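PDB 6BLJ: serine-tRNA ligase from Naegleria fowleri, which probably catalyses the ATP-dependent attachment of serine to its tRNA in the cytosol, and is captured here with AMP bound. Local coordinates for residues 169-174 with 371-376; 416-421 with 435-440. One frame throughout, in Å; residues are numbered along the deposited sequence. Where two conformers were deposited one is given.

Interaction 1. Residues 169-174 with 371-376; sequences IVRMVG and YRVVNI
The carbonyl oxygen of Val373 takes the shortest bond of this strand pair, from the amide N of Val170 at 2.7 Å, and it marks a classic beta bulge: Val170 and Arg171 both face Val373 in the antiparallel pairing of strands 169-173 and 371-375. Strand 168-173 adds one strand to the class II synthetase sheet, beside strand 371-375. The extra residue splits the duties of one position in two. Val170 spends its N-H on Val373 O, while Arg171 O accepts the amide of Val373, N to O 2.9 Å. Beyond the bulge the ladder is regular, and Val173 and Tyr371 form a hydrogen-bonded pair, Val173 N to Tyr371 O and Tyr371 N to Val173 O, both 3.0 Å; the first is almost straight, with 177° at the hydrogen.

Val173, Arg171, Tyr371 and Val373 share one face. Tyr371 CG sits between its own backbone N and carbonyl carbon (chi1 65°), which lays the ring beside Val173, whose CB comes over one ring face to within 3.4 Å of CZ. Helix 348-366 covers this side, and its Glu361 takes both the Tyr371 hydroxyl, which also bonds Gln365, and a salt bridge from Arg171. The aliphatic CG of Arg171 runs alongside Val373, 3.8 Å from CG2.

On the other face, that of Ile169, Met172, Arg372 and Val374, Met172 CG lies beside Arg372 CB. The Arg372 chain is extended from CG to NE and carries its guanidinium forward, level with Val374, to where Ile169 lies on the partner strand, while Glu392 on strand 387-394 pairs with NE in a salt bridge. Ile169 CD1 ends over one face of that guanidinium, toward its rim, 3.8 Å from Arg372 CZ and 3.7 Å from Val374 CG1.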
loop_
_atom_site.group_PDB
_atom_site.type_symbol
_atom_site.label_atom_id
_atom_site.label_comp_id
_atom_site.label_asym_id
_atom_site.label_seq_id
_atom_site.Cartn_x
_atom_site.Cartn_y
_atom_site.Cartn_z
ATOM N N ILE A 169 -11.187 23.575 25.060
ATOM C CA ILE A 169 -11.384 24.843 24.360
ATOM C C ILE A 169 -10.604 25.913 25.117
ATOM O O ILE A 169 -11.021 26.348 26.192
ATOM C CB ILE A 169 -12.870 25.214 24.261
ATOM C CG1 ILE A 169 -13.686 24.061 23.673
ATOM C CG2 ILE A 169 -13.051 26.492 23.456
ATOM C CD1 ILE A 169 -13.214 23.630 22.325
ATOM N N VAL A 170 -9.470 26.343 24.557
ATOM C CA VAL A 170 -8.579 27.248 25.276
ATOM C C VAL A 170 -9.080 28.688 25.199
ATOM O O VAL A 170 -9.049 29.421 26.193
ATOM C CB VAL A 170 -7.139 27.118 24.746
ATOM C CG1 VAL A 170 -6.208 28.004 25.567
ATOM C CG2 VAL A 170 -6.683 25.671 24.789
ATOM N N ARG A 171 -9.514 29.132 24.022
ATOM C CA ARG A 171 -10.051 30.483 23.884
ATOM C C ARG A 171 -10.765 30.593 22.549
ATOM O O ARG A 171 -10.553 29.789 21.640
ATOM C CB ARG A 171 -8.963 31.562 23.993
ATOM C CG ARG A 171 -7.833 31.400 23.002
ATOM C CD ARG A 171 -6.731 32.414 23.257
ATOM N NE ARG A 171 -5.498 31.981 22.614
ATOM C CZ ARG A 171 -4.543 31.297 23.232
ATOM N NH1 ARG A 171 -4.671 30.988 24.517
ATOM N NH2 ARG A 171 -3.466 30.915 22.567
ATOM N N MET A 172 -11.623 31.595 22.453
ATOM C CA MET A 172 -12.358 31.879 21.233
ATOM C C MET A 172 -12.121 33.330 20.861
ATOM O O MET A 172 -12.142 34.208 21.731
ATOM C CB MET A 172 -13.835 31.573 21.416
ATOM C CG MET A 172 -14.039 30.103 21.747
ATOM S SD MET A 172 -15.750 29.646 21.918
ATOM C CE MET A 172 -16.334 30.077 20.288
ATOM N N VAL A 173 -11.834 33.565 19.585
ATOM C CA VAL A 173 -11.449 34.878 19.090
ATOM C C VAL A 173 -12.224 35.175 17.816
ATOM O O VAL A 173 -12.138 34.420 16.842
ATOM C CB VAL A 173 -9.934 34.956 18.815
ATOM C CG1 VAL A 173 -9.563 36.332 18.258
ATOM C CG2 VAL A 173 -9.132 34.643 20.090
ATOM N N GLY A 174 -12.926 36.297 17.797
ATOM C CA GLY A 174 -13.566 36.772 16.589
ATOM C C GLY A 174 -15.067 36.888 16.747
ATOM O O GLY A 174 -15.633 36.654 17.812
ATOM N N TYR A 371 -12.289 32.004 15.077
ATOM C CA TYR A 371 -11.708 30.699 15.370
ATOM C C TYR A 371 -11.759 30.432 16.872
ATOM O O TYR A 371 -12.090 31.306 17.680
ATOM C CB TYR A 371 -10.260 30.586 14.862
ATOM C CG TYR A 371 -9.322 31.523 15.548
ATOM C CD1 TYR A 371 -9.025 32.769 14.997
ATOM C CD2 TYR A 371 -8.777 31.207 16.784
ATOM C CE1 TYR A 371 -8.194 33.655 15.651
ATOM C CE2 TYR A 371 -7.944 32.091 17.442
ATOM C CZ TYR A 371 -7.639 33.302 16.864
ATOM O OH TYR A 371 -6.811 34.183 17.534
ATOM N N ARG A 372 -11.375 29.208 17.237
ATOM C CA ARG A 372 -11.106 28.869 18.623
ATOM C C ARG A 372 -9.817 28.061 18.662
ATOM O O ARG A 372 -9.477 27.360 17.697
ATOM C CB ARG A 372 -12.285 28.087 19.258
ATOM C CG ARG A 372 -12.541 26.702 18.611
ATOM C CD ARG A 372 -13.847 26.053 19.098
ATOM N NE ARG A 372 -13.969 24.656 18.661
ATOM C CZ ARG A 372 -15.018 23.875 18.933
ATOM N NH1 ARG A 372 -16.022 24.358 19.639
ATOM N NH2 ARG A 372 -15.062 22.611 18.511
ATOM N N VAL A 373 -9.101 28.173 19.778
ATOM C CA VAL A 373 -7.873 27.417 20.024
ATOM C C VAL A 373 -8.234 26.205 20.863
ATOM O O VAL A 373 -8.911 26.337 21.889
ATOM C CB VAL A 373 -6.827 28.277 20.754
ATOM C CG1 VAL A 373 -5.551 27.476 20.998
ATOM C CG2 VAL A 373 -6.552 29.550 19.983
ATOM N N VAL A 374 -7.761 25.029 20.459
ATOM C CA VAL A 374 -8.158 23.796 21.124
ATOM C C VAL A 374 -6.925 22.998 21.520
ATOM O O VAL A 374 -5.941 22.894 20.776
ATOM C CB VAL A 374 -9.118 22.940 20.275
ATOM C CG1 VAL A 374 -10.397 23.731 19.980
ATOM C CG2 VAL A 374 -8.457 22.495 19.003
ATOM N N ASN A 375 -6.986 22.455 22.739
ATOM C CA ASN A 375 -5.918 21.679 23.364
ATOM C C ASN A 375 -6.217 20.200 23.114
ATOM O O ASN A 375 -7.172 19.654 23.677
ATOM C CB ASN A 375 -5.864 22.013 24.858
ATOM C CG ASN A 375 -4.720 21.329 25.586
ATOM O OD1 ASN A 375 -3.923 20.605 24.989
ATOM N ND2 ASN A 375 -4.621 21.581 26.886
ATOM N N ILE A 376 -5.411 19.561 22.266
ATOM C CA ILE A 376 -5.704 18.219 21.761
ATOM C C ILE A 376 -5.428 17.180 22.843
ATOM O O ILE A 376 -4.340 17.154 23.437
ATOM C CB ILE A 376 -4.885 17.917 20.488
ATOM C CG1 ILE A 376 -5.226 18.899 19.359
ATOM C CG2 ILE A 376 -5.152 16.484 19.990
ATOM C CD1 ILE A 376 -6.679 18.831 18.915
#

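Interaction 2. Residues 416-421 with 435-440; sequences YQTRRL and VEFCHM
The short, weakly bonded helix 416-421 lies against the start of strand 436-447, with Thr418 and Cys438 bringing their CA atoms to 6.2 Å, a helix-on-strand packing within the class II synthetase core. No backbone bond joins the two segments; a threonine side chain makes the polar link. Thr418 OG1 donates to Cys438 O at 2.6 Å, approaching 30° out of the carbonyl plane. With OG1 between the backbone N and the carbonyl carbon (chi1 59°), the hydroxyl faces the strand, and the methyl is left to turn toward Met440. There CG2 meets Met440 CG at 3.6 Å and SD at 3.7 Å, the two side chains running antiparallel to one another as they pass. Leu421 CD1 reaches the same sulfur more loosely, and Phe339 of strand 332-342 touches Met440 as well.

Next to this buried patch, the Arg419 chain passes over the Phe437 side chain nearly perpendicular to it. Arg419 CG makes a CH-pi contact over the phenyl face, 3.8 Å from the ring centroid. Farther along, the guanidinium is tilted 49° from the ring plane and presents one of its own faces to Phe437 CD2, while NH2 forms a salt bridge with Asp415, just before the helix. With NH2 held there, the guanidinium lies by the CD2-CE2 side of the ring, and Arg419 NH1 comes to 3.5 Å from Phe437 CE2.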
loop_
_atom_site.group_PDB
_atom_site.type_symbol
_atom_site.label_atom_id
_atom_site.label_comp_id
_atom_site.label_asym_id
_atom_site.label_seq_id
_atom_site.Cartn_x
_atom_site.Cartn_y
_atom_site.Cartn_z
ATOM N N TYR A 416 12.244 14.540 20.107
ATOM C CA TYR A 416 11.889 13.225 19.580
ATOM C C TYR A 416 12.459 13.014 18.181
ATOM O O TYR A 416 13.064 11.972 17.899
ATOM C CB TYR A 416 10.367 13.058 19.574
ATOM C CG TYR A 416 9.874 11.712 19.087
ATOM C CD1 TYR A 416 9.712 11.480 17.731
ATOM C CD2 TYR A 416 9.533 10.689 19.975
ATOM C CE1 TYR A 416 9.254 10.275 17.258
ATOM C CE2 TYR A 416 9.057 9.466 19.503
ATOM C CZ TYR A 416 8.926 9.279 18.132
ATOM O OH TYR A 416 8.477 8.098 17.597
ATOM N N GLN A 417 12.268 13.989 17.281
ATOM C CA GLN A 417 12.757 13.844 15.909
ATOM C C GLN A 417 14.217 14.245 15.767
ATOM O O GLN A 417 14.925 13.680 14.924
ATOM C CB GLN A 417 11.907 14.669 14.930
ATOM C CG GLN A 417 11.645 13.953 13.582
ATOM C CD GLN A 417 10.779 12.696 13.747
ATOM O OE1 GLN A 417 9.710 12.748 14.352
ATOM N NE2 GLN A 417 11.244 11.565 13.204
ATOM N N THR A 418 14.673 15.247 16.528
ATOM C CA THR A 418 16.074 15.640 16.433
ATOM C C THR A 418 16.992 14.501 16.856
ATOM O O THR A 418 18.129 14.416 16.375
ATOM C CB THR A 418 16.364 16.878 17.287
ATOM O OG1 THR A 418 16.036 16.601 18.647
ATOM C CG2 THR A 418 15.557 18.088 16.809
ATOM N N ARG A 419 16.536 13.642 17.776
ATOM C CA ARG A 419 17.293 12.426 18.096
ATOM C C ARG A 419 17.442 11.527 16.875
ATOM O O ARG A 419 18.536 11.045 16.566
ATOM C CB ARG A 419 16.609 11.656 19.222
ATOM C CG ARG A 419 16.941 12.166 20.601
ATOM C CD ARG A 419 16.166 11.424 21.680
ATOM N NE ARG A 419 16.200 12.190 22.919
ATOM C CZ ARG A 419 17.197 12.126 23.800
ATOM N NH1 ARG A 419 18.231 11.319 23.583
ATOM N NH2 ARG A 419 17.157 12.864 24.899
ATOM N N ARG A 420 16.340 11.284 16.171
ATOM C CA ARG A 420 16.375 10.380 15.031
ATOM C C ARG A 420 17.149 10.979 13.862
ATOM O O ARG A 420 17.719 10.236 13.053
ATOM C CB ARG A 420 14.940 10.021 14.638
ATOM C CG ARG A 420 14.241 9.204 15.720
ATOM C CD ARG A 420 12.713 9.245 15.610
ATOM N NE ARG A 420 12.096 8.185 16.414
ATOM C CZ ARG A 420 11.972 8.210 17.741
ATOM N NH1 ARG A 420 12.407 9.251 18.445
ATOM N NH2 ARG A 420 11.398 7.194 18.371
ATOM N N LEU A 421 17.196 12.307 13.768
ATOM C CA LEU A 421 17.904 13.019 12.715
ATOM C C LEU A 421 19.299 13.467 13.139
ATOM O O LEU A 421 20.028 14.038 12.321
ATOM C CB LEU A 421 17.081 14.234 12.266
ATOM C CG LEU A 421 15.792 13.971 11.474
ATOM C CD1 LEU A 421 14.890 15.193 11.499
ATOM C CD2 LEU A 421 16.159 13.620 10.047
ATOM N N VAL A 435 25.775 13.436 23.927
ATOM C CA VAL A 435 25.391 14.643 23.214
ATOM C C VAL A 435 24.013 15.096 23.676
ATOM O O VAL A 435 23.200 14.306 24.173
ATOM C CB VAL A 435 25.404 14.406 21.694
ATOM N N GLU A 436 23.756 16.386 23.522
ATOM C CA GLU A 436 22.447 16.965 23.755
ATOM C C GLU A 436 21.801 17.216 22.394
ATOM O O GLU A 436 22.492 17.395 21.391
ATOM C CB GLU A 436 22.598 18.284 24.509
ATOM C CG GLU A 436 23.506 18.208 25.725
ATOM C CD GLU A 436 23.695 19.566 26.380
ATOM O OE1 GLU A 436 24.717 20.239 26.118
ATOM O OE2 GLU A 436 22.796 19.969 27.144
ATOM N N PHE A 437 20.473 17.277 22.362
ATOM C CA PHE A 437 19.768 17.479 21.104
ATOM C C PHE A 437 18.945 18.761 21.120
ATOM O O PHE A 437 18.489 19.217 22.172
ATOM C CB PHE A 437 18.879 16.269 20.772
ATOM C CG PHE A 437 19.652 14.986 20.641
ATOM C CD1 PHE A 437 20.212 14.627 19.415
ATOM C CD2 PHE A 437 19.849 14.155 21.730
ATOM C CE1 PHE A 437 20.944 13.459 19.282
ATOM C CE2 PHE A 437 20.584 12.984 21.605
ATOM C CZ PHE A 437 21.127 12.634 20.381
ATOM N N CYS A 438 18.770 19.346 19.937
ATOM C CA CYS A 438 17.879 20.489 19.795
ATOM C C CYS A 438 16.423 20.045 19.927
ATOM O O CYS A 438 16.110 18.852 19.955
ATOM C CB CYS A 438 18.088 21.178 18.448
ATOM S SG CYS A 438 19.748 21.882 18.227
ATOM N N HIS A 439 15.528 21.028 19.997
ATOM C CA HIS A 439 14.094 20.792 19.901
ATOM C C HIS A 439 13.587 21.283 18.554
ATOM O O HIS A 439 14.131 22.238 17.989
ATOM C CB HIS A 439 13.310 21.508 21.006
ATOM C CG HIS A 439 13.559 20.965 22.378
ATOM N ND1 HIS A 439 12.776 21.299 23.461
ATOM C CD2 HIS A 439 14.504 20.114 22.843
ATOM C CE1 HIS A 439 13.238 20.685 24.540
ATOM N NE2 HIS A 439 14.286 19.960 24.190
ATOM N N MET A 440 12.515 20.644 18.063
ATOM C CA MET A 440 11.872 21.035 16.821
ATOM C C MET A 440 10.371 21.190 17.026
ATOM O O MET A 440 9.734 20.378 17.712
ATOM C CB MET A 440 12.122 20.007 15.701
ATOM C CG MET A 440 13.402 20.199 14.911
ATOM S SD MET A 440 13.601 18.850 13.712
ATOM C CE MET A 440 15.005 19.497 12.812
#

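In the fold
The chain first runs through its long N-terminal helices, 38-76 and 114-147, before strand 168-173 enters the sheet. Interaction 1 then waits for strand 371-375, closing a loop of 196 residues that takes in the parallel pair 242-245 and 304-313, strand 332-342 and helix 348-366. Interaction 2 opens only after that closure and spans 13 residues, some of them not modelled, so the two are in series and neither nest nor cross. Their nearest atoms are about 15 Å apart, yet both reach the same mixed sheet: strands 387-394 and 404-412 connect 371-375 with 436-447. Interaction 1 adds a strand to that sheet; interaction 2 packs a short helix on it.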